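Local atomic coordinates of rieske iron-sulfur protein soxF (Sulfolobus acidocaldarius, PDB entry 1JM1), a protein that carries a Rieske-type [2Fe-2S] cluster and probably passes electrons along the respiratory chain of this archaeon. Residues H127-A132 with S141-R146; S91-H96 with P170-G175. One frame throughout, in Å; residues are numbered along the deposited sequence.

Contact 1 (H127-A132 with S141-R146); sequences HGSIYA and SGPAPR. With FES (Fe2/s2 (inorganic) cluster), chain C.
Ser-129 sits between the cluster and the loop Gly-142 to Ala-144, and shows how one small side chain can serve both. Its CB lies 3.5 Å from the bridging sulfide S1 of the cluster and also packs on the methyl of Ala-144. With OG anti to the carbonyl carbon (chi1 -63°), Ser-129 OG lies 3.1 Å from S1 and accepts a weak, bent bond from Ala-144 N (3.0 Å, 131° at the hydrogen); Pro-143 CD closes in on it as well. The backbones join where Ile-130 N donates to Ser-141 O (2.9 Å, 159°). Just beyond, Gly-142 passes so near Ser-129 CA and Gly-128 O that a beta carbon would clash. A water bridges Gly-128 O and Ser-141 OG. The Ala-144 methyl is also met by Tyr-131, whose OH lies 3.3 Å from Ala-144 CB; Arg-146 O lies at the ring edge, and the OH is hydrogen-bonded to Val-95 N. A phenylalanine at Tyr-131 would probably leave Val-95 N without this partner and the Ala-144 methyl less closely covered. His-127 binds the iron FE2 through ND1 (2.1 Å), its CB beside the Pro-143 ring. The whole is the second cluster-binding loop of a Rieske domain, covered by the proline-rich Gly-Pro-Ala-Pro loop known from this family.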
loop_
_atom_site.group_PDB
_atom_site.type_symbol
_atom_site.label_atom_id
_atom_site.label_comp_id
_atom_site.label_asym_id
_atom_site.label_seq_id
_atom_site.Cartn_x
_atom_site.Cartn_y
_atom_site.Cartn_z
ATOM N N HIS A 127 -11.292 4.196 -14.153
ATOM C CA HIS A 127 -10.814 4.929 -15.340
ATOM C C HIS A 127 -9.476 4.382 -15.833
ATOM O O HIS A 127 -8.863 4.996 -16.699
ATOM C CB HIS A 127 -10.777 6.463 -15.205
ATOM C CG HIS A 127 -11.964 7.005 -14.469
ATOM N ND1 HIS A 127 -11.936 7.111 -13.080
ATOM C CD2 HIS A 127 -13.171 7.362 -14.905
ATOM C CE1 HIS A 127 -13.134 7.544 -12.743
ATOM N NE2 HIS A 127 -13.902 7.709 -13.801
ATOM N N GLY A 128 -9.016 3.221 -15.371
ATOM C CA GLY A 128 -7.872 2.566 -15.964
ATOM C C GLY A 128 -6.513 3.094 -15.536
ATOM O O GLY A 128 -5.492 2.793 -16.202
ATOM N N SER A 129 -6.399 3.803 -14.416
ATOM C CA SER A 129 -5.084 4.105 -13.868
ATOM C C SER A 129 -4.360 2.828 -13.520
ATOM O O SER A 129 -4.942 1.917 -12.933
ATOM C CB SER A 129 -5.190 4.994 -12.632
ATOM O OG SER A 129 -5.736 6.230 -12.930
ATOM N N ILE A 130 -3.070 2.768 -13.871
ATOM C CA ILE A 130 -2.221 1.621 -13.538
ATOM C C ILE A 130 -1.027 2.126 -12.750
ATOM O O ILE A 130 -0.274 2.968 -13.238
ATOM C CB ILE A 130 -1.786 0.813 -14.759
ATOM C CG1 ILE A 130 -3.029 0.358 -15.590
ATOM C CG2 ILE A 130 -0.936 -0.373 -14.342
ATOM C CD1 ILE A 130 -2.680 -0.449 -16.833
ATOM N N TYR A 131 -0.852 1.552 -11.571
ATOM C CA TYR A 131 0.250 1.874 -10.654
ATOM C C TYR A 131 1.251 0.746 -10.644
ATOM O O TYR A 131 0.899 -0.412 -10.414
ATOM C CB TYR A 131 -0.294 2.083 -9.264
ATOM C CG TYR A 131 -1.374 3.148 -9.144
ATOM C CD1 TYR A 131 -2.722 2.786 -9.058
ATOM C CD2 TYR A 131 -1.044 4.492 -9.127
ATOM C CE1 TYR A 131 -3.685 3.768 -8.951
ATOM C CE2 TYR A 131 -2.011 5.474 -8.970
ATOM C CZ TYR A 131 -3.335 5.095 -8.877
ATOM O OH TYR A 131 -4.269 6.084 -8.682
ATOM N N ALA A 132 2.535 1.078 -10.892
ATOM C CA ALA A 132 3.600 0.098 -10.940
ATOM C C ALA A 132 4.174 -0.036 -9.539
ATOM O O ALA A 132 5.033 0.747 -9.110
ATOM C CB ALA A 132 4.639 0.530 -11.946
ATOM N N SER A 141 -0.065 4.129 -16.723
ATOM C CA SER A 141 -1.155 4.274 -17.682
ATOM C C SER A 141 -2.293 4.945 -16.996
ATOM O O SER A 141 -2.434 4.874 -15.780
ATOM C CB SER A 141 -1.599 2.840 -18.153
ATOM O OG SER A 141 -2.470 2.966 -19.280
ATOM N N GLY A 142 -3.185 5.605 -17.784
ATOM C CA GLY A 142 -4.407 6.145 -17.244
ATOM C C GLY A 142 -4.214 7.484 -16.608
ATOM O O GLY A 142 -3.147 8.088 -16.665
ATOM N N PRO A 143 -5.285 8.005 -16.018
ATOM C CA PRO A 143 -5.348 9.424 -15.678
ATOM C C PRO A 143 -4.853 9.835 -14.308
ATOM O O PRO A 143 -4.787 11.046 -14.019
ATOM C CB PRO A 143 -6.872 9.749 -15.844
ATOM C CG PRO A 143 -7.530 8.472 -15.442
ATOM C CD PRO A 143 -6.641 7.403 -16.022
ATOM N N ALA A 144 -4.484 8.938 -13.415
ATOM C CA ALA A 144 -4.088 9.313 -12.076
ATOM C C ALA A 144 -2.941 10.296 -12.157
ATOM O O ALA A 144 -1.980 10.090 -12.921
ATOM C CB ALA A 144 -3.661 8.098 -11.254
ATOM N N PRO A 145 -2.987 11.368 -11.382
ATOM C CA PRO A 145 -1.997 12.442 -11.567
ATOM C C PRO A 145 -0.759 12.321 -10.725
ATOM O O PRO A 145 0.130 13.179 -10.845
ATOM C CB PRO A 145 -2.819 13.697 -11.169
ATOM C CG PRO A 145 -3.694 13.171 -10.062
ATOM C CD PRO A 145 -4.141 11.831 -10.573
ATOM N N ARG A 146 -0.644 11.303 -9.892
ATOM C CA ARG A 146 0.479 11.146 -8.988
ATOM C C ARG A 146 0.531 9.694 -8.547
ATOM O O ARG A 146 -0.452 8.952 -8.704
ATOM C CB ARG A 146 0.347 12.077 -7.795
ATOM C CG ARG A 146 -0.884 11.824 -6.931
ATOM C CD ARG A 146 -1.051 12.914 -5.915
ATOM N NE ARG A 146 -2.203 12.738 -4.997
ATOM C CZ ARG A 146 -2.155 12.210 -3.818
ATOM N NH1 ARG A 146 -1.068 11.655 -3.328
ATOM N NH2 ARG A 146 -3.275 12.206 -3.068
HETATM FE FE1 FES C . -9.120 5.003 -10.303
HETATM FE FE2 FES C . -10.264 6.923 -11.851
HETATM S S1 FES C . -8.674 5.449 -12.480
HETATM S S2 FES C . -10.790 6.412 -9.716
HETATM O O HOH W 1 -4.998 2.259 -18.741
#

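Contact 2 (S91-H96 with P170-G175). With FES (Fe2/s2 (inorganic) cluster), chain C.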
loop_
_atom_site.group_PDB
_atom_site.type_symbol
_atom_site.label_atom_id
_atom_site.label_comp_id
_atom_site.label_asym_id
_atom_site.label_seq_id
_atom_site.Cartn_x
_atom_site.Cartn_y
_atom_site.Cartn_z
ATOM N N SER A 91 -1.613 2.495 0.003
ATOM C CA SER A 91 -3.021 2.862 0.075
ATOM C C SER A 91 -3.832 2.031 -0.927
ATOM O O SER A 91 -3.389 1.729 -2.024
ATOM C CB SER A 91 -3.165 4.335 -0.274
ATOM O OG SER A 91 -4.529 4.745 -0.274
ATOM N N ASP A 92 -5.073 1.704 -0.511
ATOM C CA ASP A 92 -6.024 1.026 -1.377
ATOM C C ASP A 92 -7.020 1.981 -2.018
ATOM O O ASP A 92 -8.028 1.494 -2.554
ATOM C CB ASP A 92 -6.739 -0.079 -0.627
ATOM C CG ASP A 92 -7.502 -1.023 -1.492
ATOM O OD1 ASP A 92 -6.934 -1.358 -2.598
ATOM O OD2 ASP A 92 -8.591 -1.499 -1.123
ATOM N N VAL A 93 -6.771 3.278 -1.998
ATOM C CA VAL A 93 -7.661 4.293 -2.588
ATOM C C VAL A 93 -6.952 4.938 -3.766
ATOM O O VAL A 93 -5.879 5.556 -3.622
ATOM C CB VAL A 93 -8.132 5.302 -1.551
ATOM C CG1 VAL A 93 -9.081 6.323 -2.237
ATOM C CG2 VAL A 93 -8.806 4.657 -0.352
ATOM N N CYS A 94 -7.546 4.802 -4.962
ATOM C CA CYS A 94 -7.010 5.420 -6.143
ATOM C C CYS A 94 -6.937 6.924 -6.016
ATOM O O CYS A 94 -7.879 7.571 -5.543
ATOM C CB CYS A 94 -7.945 5.045 -7.319
ATOM S SG CYS A 94 -7.298 5.554 -8.928
ATOM N N VAL A 95 -5.802 7.497 -6.437
ATOM C CA VAL A 95 -5.575 8.948 -6.332
ATOM C C VAL A 95 -6.053 9.701 -7.573
ATOM O O VAL A 95 -5.857 10.915 -7.661
ATOM C CB VAL A 95 -4.147 9.284 -5.938
ATOM C CG1 VAL A 95 -3.884 8.845 -4.482
ATOM C CG2 VAL A 95 -3.099 8.688 -6.844
ATOM N N HIS A 96 -6.707 9.036 -8.521
ATOM C CA HIS A 96 -7.418 9.727 -9.594
ATOM C C HIS A 96 -8.746 10.253 -9.054
ATOM O O HIS A 96 -8.899 11.457 -8.852
ATOM C CB HIS A 96 -7.619 8.809 -10.771
ATOM C CG HIS A 96 -8.455 9.452 -11.858
ATOM N ND1 HIS A 96 -9.596 8.851 -12.337
ATOM C CD2 HIS A 96 -8.289 10.674 -12.438
ATOM C CE1 HIS A 96 -10.097 9.695 -13.211
ATOM N NE2 HIS A 96 -9.355 10.793 -13.308
ATOM N N PRO A 170 -0.006 12.145 1.044
ATOM C CA PRO A 170 -1.437 12.124 1.408
ATOM C C PRO A 170 -2.201 11.159 0.521
ATOM O O PRO A 170 -1.928 11.008 -0.681
ATOM C CB PRO A 170 -1.887 13.572 1.108
ATOM C CG PRO A 170 -0.926 14.038 0.030
ATOM C CD PRO A 170 0.386 13.425 0.411
ATOM N N TYR A 171 -3.211 10.549 1.109
ATOM C CA TYR A 171 -4.195 9.763 0.369
ATOM C C TYR A 171 -5.065 10.693 -0.484
ATOM O O TYR A 171 -4.993 11.935 -0.388
ATOM C CB TYR A 171 -5.064 8.997 1.363
ATOM C CG TYR A 171 -4.345 8.009 2.250
ATOM C CD1 TYR A 171 -4.887 7.678 3.479
ATOM C CD2 TYR A 171 -3.162 7.378 1.895
ATOM C CE1 TYR A 171 -4.289 6.771 4.310
ATOM C CE2 TYR A 171 -2.550 6.455 2.741
ATOM C CZ TYR A 171 -3.110 6.151 3.949
ATOM O OH TYR A 171 -2.472 5.242 4.746
ATOM N N PHE A 172 -5.884 10.093 -1.330
ATOM C CA PHE A 172 -6.854 10.822 -2.125
ATOM C C PHE A 172 -7.623 11.816 -1.284
ATOM O O PHE A 172 -8.137 11.501 -0.220
ATOM C CB PHE A 172 -7.815 9.786 -2.733
ATOM C CG PHE A 172 -8.949 10.423 -3.524
ATOM C CD1 PHE A 172 -8.713 11.042 -4.744
ATOM C CD2 PHE A 172 -10.246 10.387 -3.013
ATOM C CE1 PHE A 172 -9.750 11.634 -5.465
ATOM C CE2 PHE A 172 -11.307 10.967 -3.756
ATOM C CZ PHE A 172 -11.023 11.574 -4.930
ATOM N N SER A 173 -7.791 13.020 -1.828
ATOM C CA SER A 173 -8.610 14.063 -1.190
ATOM C C SER A 173 -10.038 13.927 -1.687
ATOM O O SER A 173 -10.336 14.181 -2.849
ATOM C CB SER A 173 -8.106 15.456 -1.582
ATOM O OG SER A 173 -6.856 15.759 -0.987
ATOM N N ALA A 174 -10.903 13.553 -0.761
ATOM C CA ALA A 174 -12.340 13.397 -1.045
ATOM C C ALA A 174 -13.056 14.680 -0.642
ATOM O O ALA A 174 -13.114 15.600 -1.443
ATOM C CB ALA A 174 -12.828 12.130 -0.351
ATOM N N GLY A 175 -13.597 14.768 0.566
ATOM C CA GLY A 175 -14.243 15.962 1.014
ATOM C C GLY A 175 -13.282 16.922 1.713
ATOM O O GLY A 175 -13.599 18.086 1.846
HETATM FE FE1 FES C . -9.120 5.003 -10.303
HETATM FE FE2 FES C . -10.264 6.923 -11.851
HETATM S S1 FES C . -8.674 5.449 -12.480
HETATM S S2 FES C . -10.790 6.412 -9.716
HETATM O O HOH W 2 -4.971 7.265 -1.596
#
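Phe-172 lays its ring along the backbone carbonyls of the loop that carries Cys-94 and His-96. Val-95 O is at the ring edge, near its plane, while Cys-94 O and His-96 O approach obliquely, the latter 3.5 Å from CE1. Ser-91 CB and OG approach the second aromatic ring, that of Tyr-171, near CD2 and CE2, with Ser-91 CB 3.7 Å from Tyr-171 CD2 and the hydroxyl oblique to the ring. The benzyl group of Phe-172 is swung in by chi1 (176°), which sets CG anti to the backbone N and brings CB 3.6 Å from Cys-94 O. The same CB packs on Val-93 CG1 at 3.7 Å, the two side chains crossing at about a right angle, and Val-95 CG1 adds a looser apolar touch.

No direct hydrogen bond spans the two segments; one water does the work. It donates a hydrogen bond to Val-93 O (2.8 Å), accepts from Phe-172 N (3.0 Å) and is paired with Ser-91 OG (2.9 Å). That hydroxyl also accepts from Val-93 N at 3.2 Å, the bond that defines an ST turn just before Cys-94. There Cys-94 SG and His-96 ND1 bind the irons FE1 and FE2, respectively, and the thiolate accepts a nearly straight bond from His-96 N (163°). Phe-172 thus packs against the first cluster-binding loop, and Tyr-171 against the end of strand 87-91 that leads into it. Segment 170-175 belongs to the long loop after strand 161-167, and strand 43-48 touches both segments, with Pro-43 against Val-93 and Cys-44 against Tyr-171.

The two contacts illustrate how two cluster-binding loops are each backed by a different part of the chain. Contact 1 is partly buried: it holds one cluster-binding loop against the loop that follows strand 138-141, only nine residues on, and relies on one good backbone hydrogen bond, a weak one to a serine hydroxyl and a bridging water. Contact 2 is buried and joins parts of the chain 74 residues apart, with aromatic and aliphatic packing and a water in place of direct bonds. Each supplies one histidine to the iron FE2, and the rings of His-96 and His-127 meet at about 80°. Away from the iron, Arg-146 NH1 reaches Pro-170 O (2.9 Å), a probable hydrogen bond tying the proline-rich loop to the segment that packs on the first cluster-binding loop.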